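Long-range contact in DNA photolyase (Agrobacterium tumefaciens, PDB 4U63), which probably repairs cyclobutane pyrimidine dimers in DNA with light, using a flavin cofactor and a methenyltetrahydrofolate antenna: residues A[43-55]-A[185-198]. Sequence-based numbering, arbitrary orientation. Where two conformers were deposited one is given.
Sequences LLAAVEHGGPVIP and ADPPKSLTAPKVWP. With SO4 (sulfate ion), chain L.
The indole of W197 meets the strand end of 43-55 at its six-membered rim: P55 CD lies at the ring edge, in plane, 3.8 Å from CH2, and V53 O approaches the same carbon obliquely. One face carries P194 CD of its own segment, 3.5 Å above the plane and offset toward the rim. The contact lays an irregular, proline-rich segment along helix 41-49 and strand 53-59 of the parallel five-stranded sheet in the N-terminal α/β domain of the photolyase.

P194 is shared, since CD1 of I54 reaches its CG at 3.5 Å while its backbone N sits 3.6 Å from P52 CB. The V53 N–T192 O hydrogen bond is nearly straight (2.8 Å, 177°), although the donor is tilted 29° from the carbonyl plane. Water 2 donates to that same oxygen and to V53 O, so it bridges the two backbones beside the direct bond.

On the helix side, with CG anti to the backbone N (chi1 -176°), the L43 side chain ends in two methyls that both reach the loop: CD2 rests on P188 CG and CD1 meets L191 CD2, the L43 and L191 side chains crossing at about a right angle. V47 CG2 also touches L191 CD2, 3.7 Å away, so this one methyl touches two residues of the helix, L43 and V47. L37 packs against L43 from a neighbouring loop.

Between helix and strand the chain turns through G50 and G51, both with positive phi. A sulfate, probably from the crystallisation liquor, is bound there, its O4 accepting a hydrogen bond from G51 N at 2.9 Å.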
loop_
_atom_site.group_PDB
_atom_site.type_symbol
_atom_site.label_atom_id
_atom_site.label_comp_id
_atom_site.label_asym_id
_atom_site.label_seq_id
_atom_site.Cartn_x
_atom_site.Cartn_y
_atom_site.Cartn_z
ATOM N N LEU A 43 -3.389 -22.135 1.151
ATOM C CA LEU A 43 -4.700 -22.715 1.475
ATOM C C LEU A 43 -4.998 -23.946 0.604
ATOM O O LEU A 43 -5.474 -24.964 1.104
ATOM C CB LEU A 43 -5.801 -21.675 1.322
ATOM C CG LEU A 43 -7.209 -22.115 1.718
ATOM C CD1 LEU A 43 -7.300 -22.488 3.185
ATOM C CD2 LEU A 43 -8.187 -21.003 1.401
ATOM N N LEU A 44 -4.706 -23.850 -0.689
ATOM C CA LEU A 44 -4.870 -24.998 -1.597
ATOM C C LEU A 44 -3.997 -26.179 -1.193
ATOM O O LEU A 44 -4.432 -27.331 -1.265
ATOM C CB LEU A 44 -4.601 -24.587 -3.045
ATOM C CG LEU A 44 -5.659 -23.636 -3.628
ATOM C CD1 LEU A 44 -5.204 -23.084 -4.968
ATOM C CD2 LEU A 44 -7.022 -24.300 -3.769
ATOM N N ALA A 45 -2.769 -25.897 -0.756
ATOM C CA ALA A 45 -1.898 -26.935 -0.202
ATOM C C ALA A 45 -2.526 -27.617 1.017
ATOM O O ALA A 45 -2.453 -28.842 1.161
ATOM C CB ALA A 45 -0.545 -26.349 0.169
ATOM N N ALA A 46 -3.137 -26.820 1.896
ATOM C CA ALA A 46 -3.822 -27.363 3.076
ATOM C C ALA A 46 -4.986 -28.284 2.669
ATOM O O ALA A 46 -5.206 -29.335 3.280
ATOM C CB ALA A 46 -4.310 -26.239 3.978
ATOM N N VAL A 47 -5.718 -27.895 1.631
ATOM C CA VAL A 47 -6.818 -28.725 1.123
ATOM C C VAL A 47 -6.260 -30.025 0.534
ATOM O O VAL A 47 -6.789 -31.106 0.798
ATOM C CB VAL A 47 -7.678 -27.963 0.090
ATOM C CG1 VAL A 47 -8.694 -28.886 -0.585
ATOM C CG2 VAL A 47 -8.401 -26.818 0.772
ATOM N N GLU A 48 -5.176 -29.920 -0.233
ATOM C CA GLU A 48 -4.550 -31.097 -0.844
ATOM C C GLU A 48 -3.995 -32.045 0.216
ATOM O O GLU A 48 -4.053 -33.269 0.064
ATOM C CB GLU A 48 -3.437 -30.674 -1.810
ATOM C CG GLU A 48 -2.772 -31.822 -2.566
ATOM C CD GLU A 48 -3.742 -32.649 -3.399
ATOM O OE1 GLU A 48 -4.698 -32.081 -3.963
ATOM O OE2 GLU A 48 -3.541 -33.877 -3.498
ATOM N N HIS A 49 -3.459 -31.463 1.286
ATOM C CA HIS A 49 -2.946 -32.211 2.435
ATOM C C HIS A 49 -3.998 -33.151 3.046
ATOM O O HIS A 49 -3.669 -34.241 3.512
ATOM C CB HIS A 49 -2.457 -31.200 3.479
ATOM C CG HIS A 49 -1.964 -31.804 4.752
ATOM N ND1 HIS A 49 -2.810 -32.261 5.740
ATOM C CD2 HIS A 49 -0.706 -31.998 5.213
ATOM C CE1 HIS A 49 -2.091 -32.720 6.749
ATOM N NE2 HIS A 49 -0.814 -32.576 6.453
ATOM N N GLY A 50 -5.260 -32.723 3.049
ATOM C CA GLY A 50 -6.321 -33.493 3.681
ATOM C C GLY A 50 -6.372 -33.228 5.171
ATOM O O GLY A 50 -5.540 -32.491 5.724
ATOM N N GLY A 51 -7.362 -33.825 5.823
ATOM C CA GLY A 51 -7.569 -33.633 7.251
ATOM C C GLY A 51 -8.076 -32.240 7.591
ATOM O O GLY A 51 -8.285 -31.416 6.696
ATOM N N PRO A 52 -8.288 -31.969 8.895
ATOM C CA PRO A 52 -8.774 -30.665 9.333
ATOM C C PRO A 52 -7.850 -29.501 8.985
ATOM O O PRO A 52 -6.630 -29.606 9.139
ATOM C CB PRO A 52 -8.873 -30.821 10.852
ATOM C CG PRO A 52 -9.064 -32.279 11.065
ATOM C CD PRO A 52 -8.205 -32.919 10.022
ATOM N N VAL A 53 -8.448 -28.412 8.513
ATOM C CA VAL A 53 -7.729 -27.187 8.201
ATOM C C VAL A 53 -7.961 -26.219 9.356
ATOM O O VAL A 53 -9.110 -25.958 9.738
ATOM C CB VAL A 53 -8.200 -26.573 6.866
ATOM C CG1 VAL A 53 -7.433 -25.288 6.559
ATOM C CG2 VAL A 53 -8.031 -27.575 5.732
ATOM N N ILE A 54 -6.869 -25.700 9.910
ATOM C CA ILE A 54 -6.908 -24.791 11.050
ATOM C C ILE A 54 -6.342 -23.427 10.628
ATOM O O ILE A 54 -5.125 -23.207 10.707
ATOM C CB ILE A 54 -6.085 -25.327 12.244
ATOM C CG1 ILE A 54 -6.364 -26.819 12.509
ATOM C CG2 ILE A 54 -6.346 -24.479 13.491
ATOM C CD1 ILE A 54 -7.786 -27.146 12.890
ATOM N N PRO A 55 -7.213 -22.510 10.167
ATOM C CA PRO A 55 -6.753 -21.165 9.835
ATOM C C PRO A 55 -6.498 -20.333 11.084
ATOM O O PRO A 55 -7.325 -20.331 12.000
ATOM C CB PRO A 55 -7.922 -20.580 9.036
ATOM C CG PRO A 55 -8.697 -21.752 8.580
ATOM C CD PRO A 55 -8.597 -22.706 9.719
ATOM N N ALA A 185 -5.802 -19.467 -9.343
ATOM C CA ALA A 185 -6.507 -20.675 -8.912
ATOM C C ALA A 185 -7.817 -20.328 -8.204
ATOM O O ALA A 185 -7.918 -19.311 -7.508
ATOM C CB ALA A 185 -5.625 -21.498 -7.999
ATOM N N ASP A 186 -8.817 -21.184 -8.384
ATOM C CA ASP A 186 -10.110 -21.007 -7.733
ATOM C C ASP A 186 -9.990 -21.143 -6.216
ATOM O O ASP A 186 -9.127 -21.869 -5.726
ATOM C CB ASP A 186 -11.117 -22.058 -8.210
ATOM C CG ASP A 186 -11.538 -21.872 -9.652
ATOM O OD1 ASP A 186 -11.243 -20.821 -10.268
ATOM O OD2 ASP A 186 -12.184 -22.798 -10.173
ATOM N N PRO A 187 -10.869 -20.456 -5.469
ATOM C CA PRO A 187 -10.909 -20.672 -4.034
ATOM C C PRO A 187 -11.567 -22.018 -3.703
ATOM O O PRO A 187 -12.442 -22.471 -4.439
ATOM C CB PRO A 187 -11.786 -19.522 -3.534
ATOM C CG PRO A 187 -12.715 -19.244 -4.681
ATOM C CD PRO A 187 -11.905 -19.498 -5.918
ATOM N N PRO A 188 -11.147 -22.661 -2.605
ATOM C CA PRO A 188 -11.873 -23.852 -2.167
ATOM C C PRO A 188 -13.247 -23.436 -1.652
ATOM O O PRO A 188 -13.364 -22.419 -0.961
ATOM C CB PRO A 188 -11.004 -24.397 -1.028
ATOM C CG PRO A 188 -10.285 -23.208 -0.498
ATOM C CD PRO A 188 -10.067 -22.288 -1.668
ATOM N N LYS A 189 -14.267 -24.219 -1.990
ATOM C CA LYS A 189 -15.645 -23.936 -1.578
ATOM C C LYS A 189 -16.013 -24.588 -0.239
ATOM O O LYS A 189 -16.992 -24.194 0.398
ATOM C CB LYS A 189 -16.606 -24.388 -2.677
ATOM C CG LYS A 189 -16.357 -23.693 -4.010
ATOM C CD LYS A 189 -17.238 -24.235 -5.126
ATOM C CE LYS A 189 -16.481 -25.167 -6.062
ATOM N NZ LYS A 189 -16.172 -26.495 -5.467
ATOM N N SER A 190 -15.225 -25.572 0.184
ATOM C CA SER A 190 -15.427 -26.234 1.463
ATOM C C SER A 190 -14.066 -26.529 2.088
ATOM O O SER A 190 -13.097 -26.817 1.383
ATOM C CB SER A 190 -16.249 -27.514 1.292
ATOM O OG SER A 190 -15.492 -28.530 0.663
ATOM N N LEU A 191 -14.006 -26.424 3.411
ATOM C CA LEU A 191 -12.814 -26.759 4.183
ATOM C C LEU A 191 -13.215 -27.752 5.256
ATOM O O LEU A 191 -14.277 -27.621 5.876
ATOM C CB LEU A 191 -12.193 -25.520 4.827
ATOM C CG LEU A 191 -11.689 -24.424 3.886
ATOM C CD1 LEU A 191 -11.329 -23.178 4.682
ATOM C CD2 LEU A 191 -10.504 -24.900 3.060
ATOM N N THR A 192 -12.374 -28.753 5.458
ATOM C CA THR A 192 -12.592 -29.751 6.493
ATOM C C THR A 192 -12.257 -29.118 7.843
ATOM O O THR A 192 -11.216 -28.494 7.997
ATOM C CB THR A 192 -11.710 -30.993 6.253
ATOM O OG1 THR A 192 -12.074 -31.580 5.004
ATOM C CG2 THR A 192 -11.893 -32.040 7.344
ATOM N N ALA A 193 -13.166 -29.283 8.800
ATOM C CA ALA A 193 -13.037 -28.696 10.124
ATOM C C ALA A 193 -12.663 -29.753 11.139
ATOM O O ALA A 193 -13.061 -30.913 11.001
ATOM C CB ALA A 193 -14.353 -28.059 10.535
ATOM N N PRO A 194 -11.923 -29.358 12.189
ATOM C CA PRO A 194 -11.683 -30.275 13.288
ATOM C C PRO A 194 -12.977 -30.470 14.070
ATOM O O PRO A 194 -13.866 -29.608 14.015
ATOM C CB PRO A 194 -10.658 -29.528 14.138
ATOM C CG PRO A 194 -11.008 -28.097 13.929
ATOM C CD PRO A 194 -11.386 -28.017 12.477
ATOM N N LYS A 195 -13.091 -31.589 14.775
ATOM C CA LYS A 195 -14.261 -31.848 15.614
ATOM C C LYS A 195 -14.366 -30.791 16.720
ATOM O O LYS A 195 -15.466 -30.325 17.037
ATOM C CB LYS A 195 -14.194 -33.250 16.225
ATOM C CG LYS A 195 -15.422 -33.628 17.047
ATOM C CD LYS A 195 -15.233 -34.945 17.787
ATOM C CE LYS A 195 -16.250 -35.109 18.910
ATOM N NZ LYS A 195 -15.961 -34.234 20.086
ATOM N N VAL A 196 -13.217 -30.429 17.293
ATOM C CA VAL A 196 -13.123 -29.402 18.330
ATOM C C VAL A 196 -12.192 -28.285 17.841
ATOM O O VAL A 196 -11.054 -28.549 17.468
ATOM C CB VAL A 196 -12.576 -29.994 19.651
ATOM C CG1 VAL A 196 -12.494 -28.927 20.740
ATOM C CG2 VAL A 196 -13.444 -31.155 20.119
ATOM N N TRP A 197 -12.677 -27.044 17.841
ATOM C CA TRP A 197 -11.862 -25.890 17.427
ATOM C C TRP A 197 -11.009 -25.380 18.591
ATOM O O TRP A 197 -11.493 -25.309 19.717
ATOM C CB TRP A 197 -12.740 -24.744 16.909
ATOM C CG TRP A 197 -13.151 -24.915 15.495
ATOM C CD1 TRP A 197 -14.337 -25.409 15.038
ATOM C CD2 TRP A 197 -12.374 -24.602 14.342
ATOM N NE1 TRP A 197 -14.345 -25.420 13.665
ATOM C CE2 TRP A 197 -13.152 -24.928 13.212
ATOM C CE3 TRP A 197 -11.096 -24.071 14.152
ATOM C CZ2 TRP A 197 -12.690 -24.742 11.907
ATOM C CZ3 TRP A 197 -10.633 -23.888 12.858
ATOM C CH2 TRP A 197 -11.429 -24.225 11.751
ATOM N N PRO A 198 -9.733 -25.023 18.326
ATOM C CA PRO A 198 -8.979 -24.311 19.357
ATOM C C PRO A 198 -9.661 -22.998 19.705
ATOM O O PRO A 198 -10.356 -22.422 18.864
ATOM C CB PRO A 198 -7.620 -24.046 18.689
ATOM C CG PRO A 198 -7.508 -25.091 17.644
ATOM C CD PRO A 198 -8.905 -25.292 17.138
HETATM S S SO4 L . -9.013 -36.630 4.457
HETATM O O1 SO4 L . -9.950 -37.449 3.654
HETATM O O2 SO4 L . -9.094 -37.051 5.862
HETATM O O3 SO4 L . -7.630 -36.818 3.962
HETATM O O4 SO4 L . -9.411 -35.218 4.365
HETATM O O HOH W 1 -9.987 -32.747 4.243
HETATM O O HOH W 2 -11.649 -25.534 8.604
#